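Local coordinates for protein MHC class I antigen (PDB 5H5Z) that probably presents peptides to T cells as the heavy chain of a bony fish MHC class I molecule, in complex with beta-2-microglobulin, at residues Met26-Tyr34 / Val43-Gln51; Ser180-Lys188 / Ile263-Thr272. All coordinates share one frame; numbering follows the deposited sequence. Where two conformers were deposited one is given.

Contact 1. Residues Met26-Tyr34 / Val43-Gln51; sequences MVDDGQFMY and VPKTEWIRQ
With CG of both Phe32 and Trp48 set between the backbone N and the carbonyl carbon (chi1 78° and 59°), the two side chains come together at the edge of the MHC alpha 1/alpha 2 platform. Here strand 30-36 pairs with the short outermost strand 43-44 in an antiparallel hairpin, and the chain then turns into helix 47-50. The planes of Phe32 and the six-membered ring of Trp48 are tilted by 28° and slid apart, so overlap is slight; the closer touch is Phe32 CB against Trp48 CZ2 at 3.7 Å. Branched Val27 places CG2 3.9 Å from Trp48 CH2, and Ile49 CG1 reaches the edge of the Phe32 ring. Bulky apolar residues suit this corner because it is buried, against Tyr167 of helix 148-170.

The hairpin is held by Tyr34 N to Val43 O at 3.0 Å, Val43 N to Tyr34 O at 2.9 Å and Lys45 N to Phe32 O at 2.7 Å, the last donor standing above the carbonyl plane. Opposite Gly25 of strand 21-27, Phe32 and Met33 form a classic bulge. Lys45 suits the exposed margin: its aliphatic CG lies against Gln31, while its amine makes a long, weak ion pair with Asp54 of beta-2-microglobulin. Thr46, the N-cap, accepts a weak bond from Ile49 N, and its OG1 sits 3.2 Å above the Trp48 ring, over the centre.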
loop_
_atom_site.group_PDB
_atom_site.type_symbol
_atom_site.label_atom_id
_atom_site.label_comp_id
_atom_site.label_asym_id
_atom_site.label_seq_id
_atom_site.Cartn_x
_atom_site.Cartn_y
_atom_site.Cartn_z
ATOM N N MET A 26 -1.689 -10.493 2.951
ATOM C CA MET A 26 -0.404 -9.847 3.185
ATOM C C MET A 26 0.248 -10.343 4.468
ATOM O O MET A 26 -0.430 -10.557 5.477
ATOM C CB MET A 26 -0.592 -8.327 3.288
ATOM C CG MET A 26 -1.043 -7.645 2.007
ATOM S SD MET A 26 -1.535 -5.945 2.330
ATOM C CE MET A 26 -3.190 -6.175 2.979
ATOM N N VAL A 27 1.566 -10.525 4.424
ATOM C CA VAL A 27 2.358 -10.668 5.636
ATOM C C VAL A 27 3.282 -9.459 5.710
ATOM O O VAL A 27 3.986 -9.159 4.738
ATOM C CB VAL A 27 3.131 -12.006 5.661
ATOM C CG1 VAL A 27 4.117 -12.073 6.828
ATOM C CG2 VAL A 27 2.140 -13.149 5.762
ATOM N N ASP A 28 3.246 -8.759 6.845
ATOM C CA ASP A 28 3.994 -7.503 7.037
ATOM C C ASP A 28 3.695 -6.508 5.915
ATOM O O ASP A 28 4.590 -5.807 5.417
ATOM C CB ASP A 28 5.508 -7.780 7.170
ATOM C CG ASP A 28 5.848 -8.620 8.401
ATOM O OD1 ASP A 28 4.929 -8.984 9.168
ATOM O OD2 ASP A 28 7.043 -8.918 8.601
ATOM N N ASP A 29 2.421 -6.474 5.520
ATOM C CA ASP A 29 1.903 -5.563 4.491
ATOM C C ASP A 29 2.467 -5.803 3.092
ATOM O O ASP A 29 2.323 -4.961 2.200
ATOM C CB ASP A 29 2.058 -4.105 4.943
ATOM C CG ASP A 29 1.384 -3.845 6.277
ATOM O OD1 ASP A 29 0.157 -4.054 6.371
ATOM O OD2 ASP A 29 2.075 -3.448 7.236
ATOM N N GLY A 30 3.080 -6.969 2.900
ATOM C CA GLY A 30 3.545 -7.408 1.592
ATOM C C GLY A 30 2.662 -8.535 1.095
ATOM O O GLY A 30 2.464 -9.534 1.796
ATOM N N GLN A 31 2.128 -8.380 -0.114
ATOM C CA GLN A 31 1.163 -9.337 -0.653
ATOM C C GLN A 31 1.786 -10.708 -0.901
ATOM O O GLN A 31 2.849 -10.803 -1.507
ATOM C CB GLN A 31 0.548 -8.830 -1.961
ATOM C CG GLN A 31 -0.285 -9.903 -2.649
ATOM C CD GLN A 31 -0.752 -9.539 -4.045
ATOM O OE1 GLN A 31 -1.852 -9.921 -4.452
ATOM N NE2 GLN A 31 0.083 -8.829 -4.797
ATOM N N PHE A 32 1.113 -11.762 -0.441
ATOM C CA PHE A 32 1.546 -13.129 -0.742
ATOM C C PHE A 32 0.461 -13.958 -1.445
ATOM O O PHE A 32 0.739 -15.052 -1.933
ATOM C CB PHE A 32 2.054 -13.839 0.528
ATOM C CG PHE A 32 0.954 -14.332 1.436
ATOM C CD1 PHE A 32 0.358 -13.477 2.358
ATOM C CD2 PHE A 32 0.518 -15.657 1.375
ATOM C CE1 PHE A 32 -0.658 -13.920 3.193
ATOM C CE2 PHE A 32 -0.500 -16.114 2.210
ATOM C CZ PHE A 32 -1.090 -15.244 3.120
ATOM N N MET A 33 -0.763 -13.429 -1.502
ATOM C CA MET A 33 -1.911 -14.154 -2.061
ATOM C C MET A 33 -2.810 -13.208 -2.849
ATOM O O MET A 33 -2.963 -12.043 -2.472
ATOM C CB MET A 33 -2.700 -14.816 -0.924
ATOM C CG MET A 33 -3.970 -15.555 -1.329
ATOM S SD MET A 33 -5.386 -14.463 -1.555
ATOM C CE MET A 33 -5.674 -13.903 0.105
ATOM N N TYR A 34 -3.407 -13.722 -3.924
ATOM C CA TYR A 34 -4.438 -13.007 -4.681
ATOM C C TYR A 34 -5.609 -13.937 -5.029
ATOM O O TYR A 34 -5.400 -15.113 -5.312
ATOM C CB TYR A 34 -3.851 -12.429 -5.968
ATOM C CG TYR A 34 -4.869 -11.703 -6.816
ATOM C CD1 TYR A 34 -5.244 -10.398 -6.506
ATOM C CD2 TYR A 34 -5.469 -12.322 -7.914
ATOM C CE1 TYR A 34 -6.173 -9.720 -7.271
ATOM C CE2 TYR A 34 -6.405 -11.650 -8.685
ATOM C CZ TYR A 34 -6.749 -10.348 -8.357
ATOM O OH TYR A 34 -7.668 -9.664 -9.105
ATOM N N VAL A 43 -4.173 -17.669 -5.775
ATOM C CA VAL A 43 -2.820 -17.905 -6.297
ATOM C C VAL A 43 -1.714 -17.281 -5.429
ATOM O O VAL A 43 -1.934 -16.244 -4.780
ATOM C CB VAL A 43 -2.671 -17.419 -7.764
ATOM C CG1 VAL A 43 -3.524 -18.260 -8.706
ATOM C CG2 VAL A 43 -3.020 -15.942 -7.892
ATOM N N PRO A 44 -0.518 -17.910 -5.423
ATOM C CA PRO A 44 0.642 -17.410 -4.683
ATOM C C PRO A 44 1.212 -16.140 -5.297
ATOM O O PRO A 44 1.154 -15.964 -6.515
ATOM C CB PRO A 44 1.662 -18.547 -4.817
ATOM C CG PRO A 44 1.268 -19.271 -6.058
ATOM C CD PRO A 44 -0.230 -19.206 -6.075
ATOM N N LYS A 45 1.769 -15.273 -4.458
ATOM C CA LYS A 45 2.384 -14.043 -4.947
ATOM C C LYS A 45 3.822 -13.820 -4.462
ATOM O O LYS A 45 4.424 -12.817 -4.805
ATOM C CB LYS A 45 1.508 -12.827 -4.612
ATOM C CG LYS A 45 0.138 -12.799 -5.290
ATOM C CD LYS A 45 0.203 -12.711 -6.815
ATOM C CE LYS A 45 0.818 -11.399 -7.290
ATOM N NZ LYS A 45 0.736 -11.237 -8.768
ATOM N N THR A 46 4.366 -14.741 -3.668
ATOM C CA THR A 46 5.780 -14.667 -3.254
ATOM C C THR A 46 6.481 -16.005 -3.449
ATOM O O THR A 46 5.833 -17.053 -3.457
ATOM C CB THR A 46 5.956 -14.267 -1.773
ATOM O OG1 THR A 46 5.377 -15.272 -0.931
ATOM C CG2 THR A 46 5.312 -12.935 -1.475
ATOM N N GLU A 47 7.804 -15.969 -3.595
ATOM C CA GLU A 47 8.597 -17.197 -3.680
ATOM C C GLU A 47 8.491 -18.039 -2.409
ATOM O O GLU A 47 8.448 -19.268 -2.483
ATOM C CB GLU A 47 10.059 -16.888 -4.002
ATOM C CG GLU A 47 10.290 -16.378 -5.418
ATOM C CD GLU A 47 10.566 -17.482 -6.427
ATOM O OE1 GLU A 47 9.723 -18.395 -6.569
ATOM O OE2 GLU A 47 11.626 -17.421 -7.094
ATOM N N TRP A 48 8.423 -17.390 -1.247
ATOM C CA TRP A 48 8.391 -18.151 0.010
ATOM C C TRP A 48 7.111 -18.963 0.219
ATOM O O TRP A 48 7.168 -20.036 0.815
ATOM C CB TRP A 48 8.756 -17.302 1.236
ATOM C CG TRP A 48 7.892 -16.100 1.489
ATOM C CD1 TRP A 48 8.193 -14.797 1.190
ATOM C CD2 TRP A 48 6.611 -16.079 2.129
ATOM N NE1 TRP A 48 7.168 -13.969 1.588
ATOM C CE2 TRP A 48 6.182 -14.731 2.161
ATOM C CE3 TRP A 48 5.768 -17.072 2.657
ATOM C CZ2 TRP A 48 4.954 -14.348 2.716
ATOM C CZ3 TRP A 48 4.548 -16.690 3.207
ATOM C CH2 TRP A 48 4.151 -15.334 3.229
ATOM N N ILE A 49 5.967 -18.465 -0.258
ATOM C CA ILE A 49 4.730 -19.251 -0.191
ATOM C C ILE A 49 4.718 -20.361 -1.250
ATOM O O ILE A 49 4.250 -21.469 -0.974
ATOM C CB ILE A 49 3.430 -18.387 -0.185
ATOM C CG1 ILE A 49 2.210 -19.228 0.214
ATOM C CG2 ILE A 49 3.186 -17.680 -1.515
ATOM C CD1 ILE A 49 2.181 -19.628 1.676
ATOM N N ARG A 50 5.262 -20.070 -2.436
ATOM C CA ARG A 50 5.370 -21.055 -3.525
ATOM C C ARG A 50 6.205 -22.266 -3.123
ATOM O O ARG A 50 5.874 -23.401 -3.469
ATOM C CB ARG A 50 5.985 -20.433 -4.785
ATOM C CG ARG A 50 5.099 -19.447 -5.522
ATOM C CD ARG A 50 5.736 -19.010 -6.830
ATOM N NE ARG A 50 4.959 -17.959 -7.487
ATOM C CZ ARG A 50 5.228 -16.655 -7.417
ATOM N NH1 ARG A 50 6.274 -16.217 -6.724
ATOM N NH2 ARG A 50 4.451 -15.785 -8.052
ATOM N N GLN A 51 7.286 -22.016 -2.392
ATOM C CA GLN A 51 8.233 -23.068 -2.030
ATOM C C GLN A 51 7.732 -23.946 -0.885
ATOM O O GLN A 51 8.276 -25.028 -0.637
ATOM C CB GLN A 51 9.585 -22.454 -1.667
ATOM C CG GLN A 51 10.343 -21.886 -2.858
ATOM C CD GLN A 51 11.745 -21.425 -2.508
ATOM O OE1 GLN A 51 11.979 -20.844 -1.446
ATOM N NE2 GLN A 51 12.684 -21.669 -3.410
#

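Contact 2. Residues Ser180-Lys188 / Ile263-Thr272; sequences SPQVSLLQK and IRKTEDDIIT
Strands 182-187 and 263-266 run in nearly the same direction, 20° apart with axes 7.3 Å from each other, too far for direct pairing, but after a 3-10 turn the chain returns and Ile271 bridges to Leu186 through Ile271 N to Leu185 O (2.9 Å) and Gln187 N to Ile271 O (3.1 Å). This is the edge of the immunoglobulin C1-set sandwich, where the first strand of one sheet faces the last strand of the other.

Leu185 packs between the layers: its CG lies 3.6 Å from Lys265 CB, and CD1 reaches Ile270 CG1. With CG1 anti to the carbonyl carbon (chi1 -55°) and the chain extended beyond it, Ile263 CD1 reaches Val183 CG2 at 4.0 Å and lies close to the carbonyl of Pro181; these branched side chains suit a partly covered margin. Lys265 lays its methylenes along Val183 and sends NZ to a water that also donates to Val183 O, so a long chain serves both layers. A second water accepts from Leu185 N and donates to Asp269 O, linking the strand to the 3-10 turn where their backbones do not bond directly. Asp269 also steadies the turn, its OD2 taking Thr266 N at 2.9 Å. At the bridge itself, Leu186 CD2 lies alongside Ile271 CG1, 3.6 Å away, both chains pointing the same way.

Val194 and Cys196 of strand 194-201 pack on Leu185, Trp247 of helix 244-249 touches Ile270, and Pro15 of beta-2-microglobulin rests on Leu186.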
loop_
_atom_site.group_PDB
_atom_site.type_symbol
_atom_site.label_atom_id
_atom_site.label_comp_id
_atom_site.label_asym_id
_atom_site.label_seq_id
_atom_site.Cartn_x
_atom_site.Cartn_y
_atom_site.Cartn_z
ATOM N N SER A 180 20.035 -1.468 3.743
ATOM C CA SER A 180 20.368 -0.060 3.965
ATOM C C SER A 180 19.962 0.829 2.782
ATOM O O SER A 180 19.964 0.376 1.634
ATOM C CB SER A 180 21.857 0.099 4.285
ATOM O OG SER A 180 22.198 -0.611 5.466
ATOM N N PRO A 181 19.596 2.093 3.063
ATOM C CA PRO A 181 19.239 3.009 1.971
ATOM C C PRO A 181 20.426 3.370 1.087
ATOM O O PRO A 181 21.561 3.491 1.569
ATOM C CB PRO A 181 18.698 4.259 2.681
ATOM C CG PRO A 181 19.048 4.125 4.112
ATOM C CD PRO A 181 19.371 2.684 4.398
ATOM N N GLN A 182 20.156 3.493 -0.207
ATOM C CA GLN A 182 21.093 4.103 -1.141
ATOM C C GLN A 182 20.771 5.591 -1.148
ATOM O O GLN A 182 19.637 5.979 -1.422
ATOM C CB GLN A 182 20.962 3.480 -2.533
ATOM C CG GLN A 182 21.286 1.987 -2.560
ATOM C CD GLN A 182 21.028 1.327 -3.903
ATOM O OE1 GLN A 182 20.237 0.384 -4.001
ATOM N NE2 GLN A 182 21.701 1.807 -4.943
ATOM N N VAL A 183 21.761 6.420 -0.821
ATOM C CA VAL A 183 21.528 7.842 -0.571
ATOM C C VAL A 183 22.260 8.715 -1.582
ATOM O O VAL A 183 23.445 8.496 -1.855
ATOM C CB VAL A 183 21.956 8.242 0.863
ATOM C CG1 VAL A 183 21.688 9.720 1.128
ATOM C CG2 VAL A 183 21.252 7.379 1.906
ATOM N N SER A 184 21.547 9.693 -2.140
ATOM C CA SER A 184 22.150 10.695 -3.023
ATOM C C SER A 184 21.700 12.109 -2.651
ATOM O O SER A 184 20.627 12.295 -2.070
ATOM C CB SER A 184 21.808 10.409 -4.489
ATOM O OG SER A 184 22.372 9.183 -4.925
ATOM N N LEU A 185 22.535 13.097 -2.976
ATOM C CA LEU A 185 22.158 14.504 -2.867
ATOM C C LEU A 185 21.941 15.031 -4.271
ATOM O O LEU A 185 22.835 14.940 -5.120
ATOM C CB LEU A 185 23.246 15.332 -2.177
ATOM C CG LEU A 185 23.228 15.549 -0.665
ATOM C CD1 LEU A 185 24.242 16.623 -0.309
ATOM C CD2 LEU A 185 21.854 15.933 -0.137
ATOM N N LEU A 186 20.754 15.590 -4.496
ATOM C CA LEU A 186 20.326 15.992 -5.831
ATOM C C LEU A 186 20.102 17.483 -5.898
ATOM O O LEU A 186 19.630 18.095 -4.938
ATOM C CB LEU A 186 19.024 15.276 -6.210
ATOM C CG LEU A 186 18.896 13.765 -5.966
ATOM C CD1 LEU A 186 17.531 13.253 -6.405
ATOM C CD2 LEU A 186 20.012 12.982 -6.637
ATOM N N GLN A 187 20.443 18.069 -7.035
ATOM C CA GLN A 187 20.186 19.483 -7.264
ATOM C C GLN A 187 20.006 19.735 -8.750
ATOM O O GLN A 187 20.800 19.267 -9.563
ATOM C CB GLN A 187 21.339 20.321 -6.721
ATOM C CG GLN A 187 20.993 21.787 -6.534
ATOM C CD GLN A 187 22.152 22.598 -5.990
ATOM O OE1 GLN A 187 23.310 22.291 -6.251
ATOM N NE2 GLN A 187 21.843 23.651 -5.242
ATOM N N LYS A 188 18.957 20.472 -9.099
ATOM C CA LYS A 188 18.653 20.754 -10.497
ATOM C C LYS A 188 19.500 21.897 -11.048
ATOM O O LYS A 188 19.890 21.887 -12.212
ATOM C CB LYS A 188 17.167 21.065 -10.661
ATOM C CG LYS A 188 16.259 19.899 -10.299
ATOM C CD LYS A 188 14.826 20.129 -10.751
ATOM C CE LYS A 188 14.707 20.165 -12.268
ATOM N NZ LYS A 188 14.550 18.808 -12.859
ATOM N N ILE A 263 24.263 7.412 7.231
ATOM C CA ILE A 263 24.995 7.776 6.023
ATOM C C ILE A 263 24.919 9.305 5.910
ATOM O O ILE A 263 23.860 9.888 6.148
ATOM C CB ILE A 263 24.402 7.076 4.772
ATOM C CG1 ILE A 263 24.355 5.553 4.987
ATOM C CG2 ILE A 263 25.225 7.400 3.530
ATOM C CD1 ILE A 263 23.468 4.787 4.020
ATOM N N ARG A 264 26.042 9.948 5.593
ATOM C CA ARG A 264 26.095 11.403 5.465
ATOM C C ARG A 264 26.525 11.824 4.056
ATOM O O ARG A 264 27.476 11.277 3.499
ATOM C CB ARG A 264 27.039 12.000 6.521
ATOM C CG ARG A 264 27.075 13.526 6.567
ATOM C CD ARG A 264 28.103 14.045 7.565
ATOM N NE ARG A 264 27.784 13.667 8.943
ATOM C CZ ARG A 264 27.091 14.417 9.799
ATOM N NH1 ARG A 264 26.626 15.609 9.435
ATOM N NH2 ARG A 264 26.860 13.969 11.029
ATOM N N LYS A 265 25.818 12.788 3.477
ATOM C CA LYS A 265 26.238 13.355 2.196
ATOM C C LYS A 265 26.479 14.851 2.329
ATOM O O LYS A 265 25.766 15.526 3.066
ATOM C CB LYS A 265 25.213 13.063 1.096
ATOM C CG LYS A 265 25.008 11.584 0.803
ATOM C CD LYS A 265 26.173 10.995 0.030
ATOM C CE LYS A 265 26.067 9.479 -0.044
ATOM N NZ LYS A 265 27.180 8.910 -0.853
ATOM N N THR A 266 27.490 15.357 1.622
ATOM C CA THR A 266 27.861 16.777 1.687
ATOM C C THR A 266 27.854 17.413 0.293
ATOM O O THR A 266 27.577 16.736 -0.694
ATOM C CB THR A 266 29.254 16.981 2.335
ATOM O OG1 THR A 266 30.269 16.419 1.493
ATOM C CG2 THR A 266 29.323 16.339 3.723
ATOM N N GLU A 267 28.173 18.705 0.211
ATOM C CA GLU A 267 28.202 19.416 -1.079
ATOM C C GLU A 267 29.026 18.694 -2.143
ATOM O O GLU A 267 28.684 18.734 -3.328
ATOM C CB GLU A 267 28.705 20.859 -0.916
ATOM C CG GLU A 267 30.106 21.004 -0.349
ATOM C CD GLU A 267 30.358 22.385 0.220
ATOM O OE1 GLU A 267 30.747 22.470 1.403
ATOM O OE2 GLU A 267 30.157 23.384 -0.510
ATOM N N ASP A 268 30.104 18.038 -1.710
ATOM C CA ASP A 268 30.986 17.282 -2.601
ATOM C C ASP A 268 30.281 16.117 -3.291
ATOM O O ASP A 268 30.789 15.567 -4.274
ATOM C CB ASP A 268 32.202 16.756 -1.828
ATOM C CG ASP A 268 33.219 17.840 -1.528
ATOM O OD1 ASP A 268 33.072 18.969 -2.045
ATOM O OD2 ASP A 268 34.173 17.559 -0.775
ATOM N N ASP A 269 29.117 15.743 -2.768
ATOM C CA ASP A 269 28.368 14.603 -3.285
ATOM C C ASP A 269 27.253 14.976 -4.250
ATOM O O ASP A 269 26.678 14.090 -4.892
ATOM C CB ASP A 269 27.794 13.780 -2.129
ATOM C CG ASP A 269 28.871 13.229 -1.232
ATOM O OD1 ASP A 269 29.853 12.671 -1.765
ATOM O OD2 ASP A 269 28.742 13.366 0.001
ATOM N N ILE A 270 26.955 16.273 -4.359
ATOM C CA ILE A 270 25.800 16.727 -5.142
ATOM C C ILE A 270 25.907 16.303 -6.605
ATOM O O ILE A 270 26.938 16.509 -7.255
ATOM C CB ILE A 270 25.560 18.253 -5.013
ATOM C CG1 ILE A 270 25.201 18.605 -3.565
ATOM C CG2 ILE A 270 24.465 18.722 -5.970
ATOM C CD1 ILE A 270 24.981 20.080 -3.307
ATOM N N ILE A 271 24.839 15.680 -7.098
ATOM C CA ILE A 271 24.748 15.300 -8.504
ATOM C C ILE A 271 23.620 16.059 -9.202
ATOM O O ILE A 271 22.677 16.533 -8.558
ATOM C CB ILE A 271 24.607 13.768 -8.707
ATOM C CG1 ILE A 271 23.337 13.222 -8.036
ATOM C CG2 ILE A 271 25.865 13.050 -8.228
ATOM C CD1 ILE A 271 23.052 11.767 -8.349
ATOM N N THR A 272 23.734 16.178 -10.519
ATOM C CA THR A 272 22.776 16.934 -11.318
ATOM C C THR A 272 22.795 16.449 -12.764
ATOM O O THR A 272 23.781 15.862 -13.219
ATOM C CB THR A 272 23.077 18.451 -11.255
ATOM O OG1 THR A 272 22.063 19.188 -11.956
ATOM C CG2 THR A 272 24.441 18.761 -11.837
HETATM O O HOH W 1 25.804 9.629 -3.398
HETATM O O HOH W 2 24.938 12.138 -4.046
#

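In the fold
The two contacts share no strand or helix: contact 1 belongs to the alpha 1/alpha 2 platform and contact 2 to the immunoglobulin-like domain, their centres about 34 Å apart and nearest atoms about 16 Å. Contact 1 is partly buried and joins near neighbours in sequence through a short antiparallel hairpin, with aromatic rings filling its inner side. Contact 2 lies at the surface and ties together the two ends of its domain; here aliphatic side chains act with a single bridge and two waters. Both touch beta-2-microglobulin, contact 1 through a weak lysine ion pair and contact 2 through salt bridges from Lys188 to Glu95 and Met98 of that other chain.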